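Local coordinates for TIR-NB-LRR type resistance protein RPV1 (Vitis rotundifolia, PDB 5KU7), which belongs to the plant TIR-NB-LRR class of intracellular immune receptors and is represented here by its TIR domain, a module of protein-protein interaction and immune signalling, at residues A[71-76]-A[116-121]. Numbering follows the deposited sequence.
Sequences NYAHSR and GEAFAG
A73 and H74 meet A118 in a small, mainly apolar loop-to-helix contact of the TIR domain, which seats against helix 113-122 the loop that leaves strand 61-68 of the five-stranded parallel sheet and leads, with S75 as N-cap, into helix 76-91. The methyl of A118 is the centre of it, and the CA atoms of H74 and A118 come within 5.0 Å of each other. On one side of that methyl lies A73, with its CB 3.7 Å from A118 CB and its carbonyl O slightly nearer, 3.5 Å from the same A118 CB. On another lies the imidazole of H74, which spreads one face over the methyl in a CH-pi contact: A118 CB stands 3.8 Å from the ring centroid and 12° off the normal, so it sits almost squarely under the middle of the ring. A first torsion of -78° sets CG of H74 beside its backbone N and opposite the carbonyl carbon, which brings the ring over A118, with NE2 3.7 Å from A118 CA. H74 NE2 also approaches the backbone C of E117, at 4.2 Å; the carboxylate of E117 is nearby but not in contact, its OE1 4.7 Å from H74 NE2. The methyl of A73 approaches F119 more loosely, CB to CE1 4.3 Å, and F119 itself packs on W133 and L137 of helix 130-141 and takes a cation-pi contact from R134. The loop is braced internally by a bond from H74 N to N71 O. The two segments thus meet through methyls and an imidazole face, a hydrogen bond between A73 O and the hydroxyl of Y122 adds a polar tie to the same helix, and the E117 carboxylate might modestly favour a protonated H74.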
ATOM      1  N   ASN A  71      11.101   8.455   8.679  1.00 47.03           N
ATOM      2  CA  ASN A  71      11.898   8.153   9.857  1.00 43.87           C
ATOM      3  C   ASN A  71      13.046   7.200   9.601  1.00 42.34           C
ATOM      4  O   ASN A  71      13.541   6.563  10.532  1.00 37.85           O
ATOM      5  CB  ASN A  71      11.009   7.594  10.956  1.00 42.60           C
ATOM      6  CG  ASN A  71       9.928   8.562  11.358  1.00 46.40           C
ATOM      7  OD1 ASN A  71      10.209   9.606  11.943  1.00 46.71           O
ATOM      8  ND2 ASN A  71       8.681   8.227  11.046  1.00 45.09           N
ATOM      9  N   TYR A  72      13.459   7.101   8.339  1.00 34.00           N
ATOM     10  CA  TYR A  72      14.574   6.241   7.946  1.00 35.40           C
ATOM     11  C   TYR A  72      15.862   6.555   8.725  1.00 44.36           C
ATOM     12  O   TYR A  72      16.523   5.657   9.236  1.00 43.14           O
ATOM     13  CB  TYR A  72      14.813   6.381   6.448  1.00 25.73           C
ATOM     14  CG  TYR A  72      15.845   5.459   5.854  1.00 33.63           C
ATOM     15  CD1 TYR A  72      17.206   5.775   5.906  1.00 35.25           C
ATOM     16  CD2 TYR A  72      15.464   4.308   5.186  1.00 32.01           C
ATOM     17  CE1 TYR A  72      18.150   4.955   5.332  1.00 34.79           C
ATOM     18  CE2 TYR A  72      16.408   3.475   4.614  1.00 32.78           C
ATOM     19  CZ  TYR A  72      17.751   3.805   4.688  1.00 37.13           C
ATOM     20  OH  TYR A  72      18.697   2.981   4.115  1.00 35.12           O
ATOM     21  N   ALA A  73      16.209   7.834   8.823  1.00 45.20           N
ATOM     22  CA  ALA A  73      17.440   8.218   9.502  1.00 41.76           C
ATOM     23  C   ALA A  73      17.314   8.058  11.013  1.00 43.93           C
ATOM     24  O   ALA A  73      18.308   8.174  11.729  1.00 43.00           O
ATOM     25  CB  ALA A  73      17.829   9.654   9.149  1.00 37.97           C
ATOM     26  N   HIS A  74      16.102   7.797  11.502  1.00 39.42           N
ATOM     27  CA  HIS A  74      15.919   7.588  12.938  1.00 42.74           C
ATOM     28  C   HIS A  74      16.324   6.178  13.340  1.00 50.42           C
ATOM     29  O   HIS A  74      16.161   5.774  14.496  1.00 49.86           O
ATOM     30  CB  HIS A  74      14.477   7.839  13.365  1.00 41.74           C
ATOM     31  CG  HIS A  74      14.128   9.285  13.484  1.00 49.76           C
ATOM     32  ND1 HIS A  74      13.829  10.073  12.392  1.00 49.90           N
ATOM     33  CD2 HIS A  74      14.050  10.096  14.565  1.00 54.59           C
ATOM     34  CE1 HIS A  74      13.564  11.300  12.800  1.00 53.87           C
ATOM     35  NE2 HIS A  74      13.696  11.342  14.114  1.00 53.99           N
ATOM     36  N   SER A  75      16.806   5.405  12.377  1.00 47.48           N
ATOM     37  CA  SER A  75      17.256   4.071  12.694  1.00 45.96           C
ATOM     38  C   SER A  75      18.723   3.952  12.334  1.00 46.49           C
ATOM     39  O   SER A  75      19.099   4.077  11.173  1.00 41.77           O
ATOM     40  CB  SER A  75      16.407   3.028  11.971  1.00 44.60           C
ATOM     41  OG  SER A  75      17.063   1.780  11.922  1.00 51.91           O
ATOM     42  N   ARG A  76      19.549   3.710  13.346  1.00 53.45           N
ATOM     43  CA  ARG A  76      20.977   3.563  13.146  1.00 50.67           C
ATOM     44  C   ARG A  76      21.226   2.373  12.248  1.00 49.82           C
ATOM     45  O   ARG A  76      22.118   2.417  11.397  1.00 57.96           O
ATOM     46  CB  ARG A  76      21.717   3.401  14.475  1.00 53.78           C
ATOM     47  CG  ARG A  76      21.377   4.461  15.492  1.00 59.13           C
ATOM     48  CD  ARG A  76      22.343   4.445  16.665  1.00 66.46           C
ATOM     49  NE  ARG A  76      22.600   3.093  17.144  1.00 70.48           N
ATOM     50  CZ  ARG A  76      21.967   2.524  18.163  1.00 71.71           C
ATOM     51  NH1 ARG A  76      21.016   3.188  18.812  1.00 72.88           N
ATOM     52  NH2 ARG A  76      22.279   1.284  18.519  1.00 65.40           N
ATOM     53  N   GLY A 116      16.814  15.856   9.604  1.00 53.18           N
ATOM     54  CA  GLY A 116      17.633  16.688  10.458  1.00 58.32           C
ATOM     55  C   GLY A 116      17.401  16.372  11.925  1.00 60.03           C
ATOM     56  O   GLY A 116      18.338  16.381  12.724  1.00 61.00           O
ATOM     57  N   GLU A 117      16.143  16.110  12.278  1.00 57.95           N
ATOM     58  CA  GLU A 117      15.774  15.826  13.659  1.00 58.59           C
ATOM     59  C   GLU A 117      16.456  14.568  14.148  1.00 58.16           C
ATOM     60  O   GLU A 117      16.886  14.494  15.299  1.00 60.62           O
ATOM     61  CB  GLU A 117      14.262  15.680  13.798  1.00 64.04           C
ATOM     62  CG  GLU A 117      13.476  16.946  13.495  1.00 70.85           C
ATOM     63  CD  GLU A 117      11.994  16.670  13.327  1.00 82.21           C
ATOM     64  OE1 GLU A 117      11.556  15.547  13.667  1.00 84.48           O
ATOM     65  OE2 GLU A 117      11.266  17.571  12.854  1.00 87.73           O
ATOM     66  N   ALA A 118      16.574  13.593  13.253  1.00 56.19           N
ATOM     67  CA  ALA A 118      17.240  12.334  13.556  1.00 53.99           C
ATOM     68  C   ALA A 118      18.636  12.603  14.088  1.00 53.45           C
ATOM     69  O   ALA A 118      18.996  12.181  15.193  1.00 54.30           O
ATOM     70  CB  ALA A 118      17.296  11.448  12.314  1.00 52.22           C
ATOM     71  N   PHE A 119      19.413  13.325  13.291  1.00 53.72           N
ATOM     72  CA  PHE A 119      20.789  13.641  13.633  1.00 57.27           C
ATOM     73  C   PHE A 119      20.958  14.442  14.904  1.00 63.75           C
ATOM     74  O   PHE A 119      21.986  14.315  15.573  1.00 71.68           O
ATOM     75  CB  PHE A 119      21.441  14.379  12.474  1.00 57.43           C
ATOM     76  CG  PHE A 119      21.852  13.467  11.376  1.00 51.51           C
ATOM     77  CD1 PHE A 119      20.921  13.001  10.472  1.00 49.14           C
ATOM     78  CD2 PHE A 119      23.155  13.020  11.290  1.00 51.69           C
ATOM     79  CE1 PHE A 119      21.288  12.135   9.472  1.00 51.83           C
ATOM     80  CE2 PHE A 119      23.532  12.155  10.295  1.00 55.82           C
ATOM     81  CZ  PHE A 119      22.598  11.709   9.379  1.00 52.85           C
ATOM     82  N   ALA A 120      19.971  15.261  15.244  1.00 63.22           N
ATOM     83  CA  ALA A 120      20.034  15.986  16.506  1.00 68.48           C
ATOM     84  C   ALA A 120      20.206  14.985  17.649  1.00 68.24           C
ATOM     85  O   ALA A 120      21.078  15.153  18.500  1.00 67.78           O
ATOM     86  CB  ALA A 120      18.795  16.834  16.711  1.00 66.78           C
ATOM     87  N   GLY A 121      19.419  13.912  17.619  1.00 63.99           N
ATOM     88  CA  GLY A 121      19.472  12.897  18.654  1.00 64.21           C
ATOM     89  C   GLY A 121      20.759  12.087  18.664  1.00 70.90           C
ATOM     90  O   GLY A 121      21.132  11.517  19.692  1.00 80.54           O
TER